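Putative nucleolar GTP-binding protein 1 (Plasmodium falciparum, PDB 2QU8) probably binds and hydrolyses GTP as a member of the NOG1 family of nucleolar GTPases, and is held here in its GDP-bound form. Local coordinates at residues Lys169-Leu172 and Pro178-Phe181; Lys180-Ser185 and Lys196-Glu201. All blocks are in the same frame, centred on the assembly; numbering follows the deposited sequence.

Contact 1: Lys169-Leu172 and Pro178-Phe181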
ATOM      1  N   LYS A 169       3.275  10.741 -13.347  1.00 45.18           N
ATOM      2  CA  LYS A 169       2.300  11.837 -13.389  1.00 45.77           C
ATOM      3  C   LYS A 169       0.938  11.374 -13.908  1.00 46.03           C
ATOM      4  O   LYS A 169      -0.099  11.784 -13.381  1.00 45.91           O
ATOM      5  CB  LYS A 169       2.820  13.007 -14.230  1.00 45.88           C
ATOM      6  CG  LYS A 169       1.848  14.180 -14.321  1.00 46.58           C
ATOM      7  CD  LYS A 169       2.529  15.449 -14.815  1.00 47.05           C
ATOM      8  CE  LYS A 169       1.556  16.361 -15.552  1.00 47.72           C
ATOM      9  NZ  LYS A 169       0.245  16.535 -14.852  1.00 48.32           N
ATOM     10  N   GLN A 170       0.947  10.510 -14.925  1.00 46.49           N
ATOM     11  CA  GLN A 170      -0.292   9.940 -15.468  1.00 47.11           C
ATOM     12  C   GLN A 170      -1.124   9.174 -14.435  1.00 47.07           C
ATOM     13  O   GLN A 170      -2.346   9.070 -14.574  1.00 47.26           O
ATOM     14  CB  GLN A 170      -0.005   9.042 -16.670  1.00 47.25           C
ATOM     15  CG  GLN A 170       0.033   9.771 -17.998  1.00 48.65           C
ATOM     16  CD  GLN A 170      -0.302   8.862 -19.166  1.00 51.03           C
ATOM     17  OE1 GLN A 170      -0.084   7.646 -19.109  1.00 52.28           O
ATOM     18  NE2 GLN A 170      -0.840   9.446 -20.237  1.00 51.51           N
ATOM     19  N   ILE A 171      -0.464   8.641 -13.408  1.00 47.17           N
ATOM     20  CA  ILE A 171      -1.152   7.928 -12.330  1.00 47.38           C
ATOM     21  C   ILE A 171      -2.188   8.833 -11.653  1.00 47.71           C
ATOM     22  O   ILE A 171      -3.295   8.395 -11.341  1.00 47.69           O
ATOM     23  CB  ILE A 171      -0.150   7.330 -11.299  1.00 47.27           C
ATOM     24  CG1 ILE A 171       0.641   6.179 -11.938  1.00 47.18           C
ATOM     25  CG2 ILE A 171      -0.866   6.865 -10.029  1.00 46.89           C
ATOM     26  CD1 ILE A 171       1.747   5.596 -11.062  1.00 47.32           C
ATOM     27  N   LEU A 172      -1.833  10.099 -11.458  1.00 48.32           N
ATOM     28  CA  LEU A 172      -2.739  11.077 -10.849  1.00 49.03           C
ATOM     29  C   LEU A 172      -4.013  11.306 -11.676  1.00 49.60           C
ATOM     30  O   LEU A 172      -5.069  11.620 -11.123  1.00 49.68           O
ATOM     31  CB  LEU A 172      -2.006  12.398 -10.586  1.00 48.98           C
ATOM     32  CG  LEU A 172      -0.706  12.340  -9.768  1.00 49.11           C
ATOM     33  CD1 LEU A 172       0.002  13.686  -9.790  1.00 49.38           C
ATOM     34  CD2 LEU A 172      -0.946  11.884  -8.327  1.00 49.44           C
ATOM     35  N   PRO A 178      -7.767   8.818  -3.813  1.00 46.50           N
ATOM     36  CA  PRO A 178      -6.834   9.834  -3.321  1.00 45.72           C
ATOM     37  C   PRO A 178      -5.426   9.241  -3.161  1.00 44.99           C
ATOM     38  O   PRO A 178      -5.263   8.173  -2.565  1.00 44.73           O
ATOM     39  CB  PRO A 178      -7.430  10.249  -1.972  1.00 45.91           C
ATOM     40  CG  PRO A 178      -8.334   9.149  -1.581  1.00 46.12           C
ATOM     41  CD  PRO A 178      -8.830   8.515  -2.840  1.00 46.58           C
ATOM     42  N   ILE A 179      -4.429   9.924  -3.718  1.00 44.07           N
ATOM     43  CA  ILE A 179      -3.077   9.388  -3.824  1.00 43.19           C
ATOM     44  C   ILE A 179      -2.023  10.383  -3.363  1.00 42.58           C
ATOM     45  O   ILE A 179      -2.089  11.563  -3.707  1.00 42.75           O
ATOM     46  CB  ILE A 179      -2.771   8.910  -5.283  1.00 43.35           C
ATOM     47  CG1 ILE A 179      -3.258   7.474  -5.479  1.00 43.19           C
ATOM     48  CG2 ILE A 179      -1.273   9.005  -5.619  1.00 43.12           C
ATOM     49  CD1 ILE A 179      -2.563   6.732  -6.608  1.00 43.14           C
ATOM     50  N   LYS A 180      -1.052   9.895  -2.588  1.00 41.45           N
ATOM     51  CA  LYS A 180       0.141  10.674  -2.251  1.00 40.42           C
ATOM     52  C   LYS A 180       1.420   9.943  -2.667  1.00 39.44           C
ATOM     53  O   LYS A 180       1.413   8.723  -2.846  1.00 39.02           O
ATOM     54  CB  LYS A 180       0.181  11.012  -0.750  1.00 40.78           C
ATOM     55  CG  LYS A 180      -0.971  11.884  -0.240  1.00 41.94           C
ATOM     56  CD  LYS A 180      -1.087  13.205  -1.005  1.00 44.21           C
ATOM     57  CE  LYS A 180      -2.484  13.811  -0.872  1.00 45.71           C
ATOM     58  NZ  LYS A 180      -2.695  15.002  -1.772  1.00 46.89           N
ATOM     59  N   PHE A 181       2.507  10.695  -2.827  1.00 38.18           N
ATOM     60  CA  PHE A 181       3.806  10.119  -3.165  1.00 37.67           C
ATOM     61  C   PHE A 181       4.740  10.198  -1.967  1.00 36.71           C
ATOM     62  O   PHE A 181       4.641  11.129  -1.168  1.00 36.58           O
ATOM     63  CB  PHE A 181       4.443  10.837  -4.366  1.00 37.71           C
ATOM     64  CG  PHE A 181       3.713  10.636  -5.679  1.00 38.17           C
ATOM     65  CD1 PHE A 181       2.992   9.476  -5.936  1.00 38.12           C
ATOM     66  CD2 PHE A 181       3.798  11.597  -6.684  1.00 38.80           C
ATOM     67  CE1 PHE A 181       2.333   9.292  -7.149  1.00 38.13           C
ATOM     68  CE2 PHE A 181       3.148  11.416  -7.905  1.00 38.74           C
ATOM     69  CZ  PHE A 181       2.411  10.260  -8.135  1.00 38.31           C
TER

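Contact 2: Lys180-Ser185 and Lys196-Glu201. With GDP (guanosine-5'-diphosphate), chain B.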
ATOM      1  N   LYS A 180      -1.052   9.895  -2.588  1.00 41.45           N
ATOM      2  CA  LYS A 180       0.141  10.674  -2.251  1.00 40.42           C
ATOM      3  C   LYS A 180       1.420   9.943  -2.667  1.00 39.44           C
ATOM      4  O   LYS A 180       1.413   8.723  -2.846  1.00 39.02           O
ATOM      5  CB  LYS A 180       0.181  11.012  -0.750  1.00 40.78           C
ATOM      6  CG  LYS A 180      -0.971  11.884  -0.240  1.00 41.94           C
ATOM      7  CD  LYS A 180      -1.087  13.205  -1.005  1.00 44.21           C
ATOM      8  CE  LYS A 180      -2.484  13.811  -0.872  1.00 45.71           C
ATOM      9  NZ  LYS A 180      -2.695  15.002  -1.772  1.00 46.89           N
ATOM     10  N   PHE A 181       2.507  10.695  -2.827  1.00 38.18           N
ATOM     11  CA  PHE A 181       3.806  10.119  -3.165  1.00 37.67           C
ATOM     12  C   PHE A 181       4.740  10.198  -1.967  1.00 36.71           C
ATOM     13  O   PHE A 181       4.641  11.129  -1.168  1.00 36.58           O
ATOM     14  CB  PHE A 181       4.443  10.837  -4.366  1.00 37.71           C
ATOM     15  CG  PHE A 181       3.713  10.636  -5.679  1.00 38.17           C
ATOM     16  CD1 PHE A 181       2.992   9.476  -5.936  1.00 38.12           C
ATOM     17  CD2 PHE A 181       3.798  11.597  -6.684  1.00 38.80           C
ATOM     18  CE1 PHE A 181       2.333   9.292  -7.149  1.00 38.13           C
ATOM     19  CE2 PHE A 181       3.148  11.416  -7.905  1.00 38.74           C
ATOM     20  CZ  PHE A 181       2.411  10.260  -8.135  1.00 38.31           C
ATOM     21  N   SER A 182       5.630   9.213  -1.840  1.00 35.54           N
ATOM     22  CA  SER A 182       6.667   9.200  -0.804  1.00 34.52           C
ATOM     23  C   SER A 182       7.924   8.546  -1.357  1.00 33.70           C
ATOM     24  O   SER A 182       7.851   7.470  -1.932  1.00 33.77           O
ATOM     25  CB  SER A 182       6.216   8.415   0.431  1.00 34.64           C
ATOM     26  OG  SER A 182       5.345   9.164   1.260  1.00 35.74           O
ATOM     27  N   SER A 183       9.070   9.188  -1.173  1.00 32.66           N
ATOM     28  CA  SER A 183      10.352   8.615  -1.583  1.00 32.13           C
ATOM     29  C   SER A 183      11.174   8.216  -0.366  1.00 31.32           C
ATOM     30  O   SER A 183      11.198   8.933   0.636  1.00 31.00           O
ATOM     31  CB  SER A 183      11.135   9.605  -2.451  1.00 32.13           C
ATOM     32  OG  SER A 183      10.373   9.974  -3.588  1.00 33.47           O
ATOM     33  N   PHE A 184      11.852   7.071  -0.458  1.00 30.24           N
ATOM     34  CA  PHE A 184      12.627   6.555   0.665  1.00 29.10           C
ATOM     35  C   PHE A 184      13.628   5.480   0.277  1.00 29.08           C
ATOM     36  O   PHE A 184      13.678   5.020  -0.871  1.00 28.86           O
ATOM     37  CB  PHE A 184      11.712   6.029   1.791  1.00 28.81           C
ATOM     38  CG  PHE A 184      10.645   5.069   1.326  1.00 27.82           C
ATOM     39  CD1 PHE A 184      10.911   3.696   1.234  1.00 26.02           C
ATOM     40  CD2 PHE A 184       9.373   5.531   0.996  1.00 26.42           C
ATOM     41  CE1 PHE A 184       9.930   2.803   0.804  1.00 24.71           C
ATOM     42  CE2 PHE A 184       8.377   4.644   0.566  1.00 27.30           C
ATOM     43  CZ  PHE A 184       8.659   3.273   0.472  1.00 25.91           C
ATOM     44  N   SER A 185      14.436   5.099   1.254  1.00 28.42           N
ATOM     45  CA  SER A 185      15.338   3.983   1.108  1.00 28.56           C
ATOM     46  C   SER A 185      15.199   3.079   2.317  1.00 28.48           C
ATOM     47  O   SER A 185      15.546   3.474   3.425  1.00 27.81           O
ATOM     48  CB  SER A 185      16.781   4.467   0.980  1.00 28.39           C
ATOM     49  OG  SER A 185      17.678   3.381   1.155  1.00 28.89           O
ATOM     50  N   LYS A 196       5.749   6.382   6.337  1.00 33.53           N
ATOM     51  CA  LYS A 196       4.828   5.771   7.293  1.00 34.38           C
ATOM     52  C   LYS A 196       3.815   6.797   7.817  1.00 34.61           C
ATOM     53  O   LYS A 196       2.623   6.514   7.910  1.00 34.94           O
ATOM     54  CB  LYS A 196       5.616   5.151   8.445  1.00 34.16           C
ATOM     55  CG  LYS A 196       4.773   4.354   9.430  1.00 35.30           C
ATOM     56  CD  LYS A 196       5.517   4.144  10.742  1.00 37.21           C
ATOM     57  CE  LYS A 196       5.533   5.401  11.601  1.00 38.66           C
ATOM     58  NZ  LYS A 196       4.162   5.957  11.752  1.00 40.82           N
ATOM     59  N   ILE A 197       4.302   7.994   8.131  1.00 35.34           N
ATOM     60  CA  ILE A 197       3.454   9.104   8.595  1.00 35.77           C
ATOM     61  C   ILE A 197       2.405   9.536   7.558  1.00 35.90           C
ATOM     62  O   ILE A 197       1.229   9.677   7.888  1.00 35.86           O
ATOM     63  CB  ILE A 197       4.321  10.302   9.082  1.00 35.91           C
ATOM     64  CG1 ILE A 197       5.123   9.886  10.329  1.00 36.20           C
ATOM     65  CG2 ILE A 197       3.454  11.521   9.380  1.00 36.38           C
ATOM     66  CD1 ILE A 197       6.345  10.728  10.631  1.00 36.99           C
ATOM     67  N   THR A 198       2.811   9.727   6.304  1.00 36.44           N
ATOM     68  CA  THR A 198       1.840  10.123   5.268  1.00 36.76           C
ATOM     69  C   THR A 198       0.774   9.054   4.968  1.00 37.00           C
ATOM     70  O   THR A 198      -0.379   9.397   4.690  1.00 36.80           O
ATOM     71  CB  THR A 198       2.489  10.712   3.968  1.00 36.84           C
ATOM     72  OG1 THR A 198       1.899  10.112   2.807  1.00 38.05           O
ATOM     73  CG2 THR A 198       3.972  10.498   3.936  1.00 36.60           C
ATOM     74  N   ALA A 199       1.151   7.775   5.044  1.00 37.52           N
ATOM     75  CA  ALA A 199       0.180   6.676   4.944  1.00 37.70           C
ATOM     76  C   ALA A 199      -0.902   6.784   6.023  1.00 38.04           C
ATOM     77  O   ALA A 199      -2.096   6.795   5.718  1.00 38.25           O
ATOM     78  CB  ALA A 199       0.879   5.319   5.012  1.00 37.61           C
ATOM     79  N   CYS A 200      -0.475   6.884   7.276  1.00 38.62           N
ATOM     80  CA  CYS A 200      -1.392   6.988   8.409  1.00 39.47           C
ATOM     81  C   CYS A 200      -2.380   8.148   8.268  1.00 39.83           C
ATOM     82  O   CYS A 200      -3.585   7.945   8.386  1.00 40.06           O
ATOM     83  CB  CYS A 200      -0.610   7.092   9.719  1.00 39.35           C
ATOM     84  SG  CYS A 200       0.331   5.592  10.100  1.00 40.32           S
ATOM     85  N   GLU A 201      -1.865   9.344   7.991  1.00 40.32           N
ATOM     86  CA  GLU A 201      -2.712  10.527   7.817  1.00 40.93           C
ATOM     87  C   GLU A 201      -3.646  10.462   6.602  1.00 40.78           C
ATOM     88  O   GLU A 201      -4.753  10.994   6.660  1.00 40.48           O
ATOM     89  CB  GLU A 201      -1.877  11.816   7.825  1.00 41.25           C
ATOM     90  CG  GLU A 201      -2.065  12.690   9.095  1.00 43.67           C
ATOM     91  CD  GLU A 201      -1.423  12.108  10.358  1.00 46.00           C
ATOM     92  OE1 GLU A 201      -0.279  12.503  10.683  1.00 47.65           O
ATOM     93  OE2 GLU A 201      -2.057  11.261  11.031  1.00 47.01           O
TER
HETATM   94  PB  GDP B 229      10.183  -7.570  -1.002  1.00 22.92           P
HETATM   95  O1B GDP B 229      10.346  -8.899  -1.721  1.00 21.35           O
HETATM   96  O2B GDP B 229       9.193  -6.732  -1.762  1.00 20.98           O
HETATM   97  O3B GDP B 229       9.637  -7.885   0.355  1.00 23.39           O
HETATM   98  O3A GDP B 229      11.588  -6.802  -0.927  1.00 22.47           O
HETATM   99  PA  GDP B 229      12.721  -7.056   0.202  1.00 22.99           P
HETATM  100  O1A GDP B 229      12.874  -8.543   0.467  1.00 22.60           O
HETATM  101  O2A GDP B 229      12.395  -6.316   1.463  1.00 23.61           O
HETATM  102  O5' GDP B 229      14.001  -6.458  -0.546  1.00 22.92           O
HETATM  103  C5' GDP B 229      14.541  -7.133  -1.692  1.00 24.53           C
HETATM  104  C4' GDP B 229      16.027  -6.833  -1.833  1.00 25.38           C
HETATM  105  O4' GDP B 229      16.216  -5.414  -1.904  1.00 25.70           O
HETATM  106  C3' GDP B 229      16.819  -7.296  -0.619  1.00 25.73           C
HETATM  107  O3' GDP B 229      18.101  -7.755  -1.047  1.00 25.70           O
HETATM  108  C2' GDP B 229      16.969  -6.036   0.203  1.00 25.29           C
HETATM  109  O2' GDP B 229      18.086  -6.097   1.089  1.00 25.68           O
HETATM  110  C1' GDP B 229      17.112  -4.981  -0.878  1.00 25.63           C
HETATM  111  N9  GDP B 229      16.679  -3.626  -0.489  1.00 25.52           N
HETATM  112  C8  GDP B 229      15.619  -3.327   0.291  1.00 25.79           C
HETATM  113  N7  GDP B 229      15.490  -1.985   0.424  1.00 25.73           N
HETATM  114  C5  GDP B 229      16.481  -1.409  -0.284  1.00 25.35           C
HETATM  115  C6  GDP B 229      16.916  -0.022  -0.573  1.00 25.38           C
HETATM  116  O6  GDP B 229      16.289   0.946  -0.084  1.00 25.62           O
HETATM  117  N1  GDP B 229      17.999   0.155  -1.352  1.00 25.57           N
HETATM  118  C2  GDP B 229      18.686  -0.878  -1.884  1.00 26.22           C
HETATM  119  N2  GDP B 229      19.764  -0.616  -2.668  1.00 25.98           N
HETATM  120  N3  GDP B 229      18.331  -2.174  -1.665  1.00 26.31           N
HETATM  121  C4  GDP B 229      17.257  -2.496  -0.892  1.00 25.23           C

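Contact 1: Lys169-Leu172 and Pro178-Phe181
L172 reaches from helix 162-174 to F181 and I179 on strand 179-183, in the last beta-alpha-beta crossover of a GTPase-type alpha/beta fold. Helix 162-174 lies in the crossover from strand 145-150 to its parallel neighbour 179-183, and the two segments meet through carbon atoms of apolar side chains. The branch that does most of the work is L172 CD2. It approaches the ring of F181 obliquely, nearest the far atom CZ at 3.7 Å, and leans on I179 CG2 at 4.0 Å. A branched leucine suits this place because one methyl can touch two alternate strand residues, I179 and F181, at once. F181 has CG anti to its carbonyl carbon (chi1 -67°), which swings the long ring out toward the helix although its first bond does not aim there. I179 and I171, by contrast, both start out toward the opposing segment, and their side chains cross at about a right angle. Beta-branched isoleucine is at home in a strand, and here its two arms are divided between partners, CG2 going to L172 and CD1 to I171. Helix 126-137 adds to the packing, with F133 touching both isoleucines and I130 and Y134 resting on I171. Toward the sheet, F149 meets the F181 ring edge-to-face. L172 and F181 are the more exposed pair, whereas I171 is buried. Its CG2, set anti to its own backbone N, ends 3.8 Å from I179 CD1.

Contact 2: Lys180-Ser185 and Lys196-Glu201
S182 overlaps T198 of helix 192-222, its OG standing 3.3 Å from the CG2 methyl of T198 and 3.9 Å from OG1. The meeting is small and takes place between short side chains, which lets the helix ride close over the strand: the nearest pair of CA atoms, K180 and T198, are 7.7 Å apart. Serine suits the strand side because it is slim, and its hydroxyl, beside the backbone N (chi1 -79°), can turn back to make a weak hydrogen bond to F181 O at 3.2 Å. T198 presents both branches to the strand, but its chi1 of 133° is far from a staggered value, so the placing of hydroxyl and methyl is less certain than the overlap itself. As modelled, OG1 is buried without a polar partner, and it has K180 CB 4.1 Å away. K180 starts out toward the helix, then bends at chi2, carrying its amine away; its aliphatic base serves as packing while the charge is led to the surface. Farther along, S185 belongs to the GDP pocket, where its OG lies 3.1 Å from O6 of the guanine. Backbone T188 N hydrogen-bonds to the same OG, in a loop consistent with the guanine-recognition loop that follows the last strand in GTPases. Strand 145-150 flanks the segment through backbone hydrogen bonds of K180, S182 and F184, while helix 192-222 spans this face of the sheet, its A195 touching S182 and F184 and its L202 touching K180.

How the contacts relate
Both contacts are built on strand 179-183, the edge strand of the sheet next to 145-150, and their centres lie 13 Å apart. Alternating side chains divide the work: I179 and F181 serve contact 1 with helix 162-174, while K180 and S182 serve contact 2 with helix 192-222, so the strand is packed between helices on its two faces. Continuing past its end, the same chain runs into the nucleotide pocket at S185. Contact 1 is the more distant from GDP, with F181 CZ 18.6 Å from the guanine O6, against 13.8 Å from S182 OG to that O6 in contact 2.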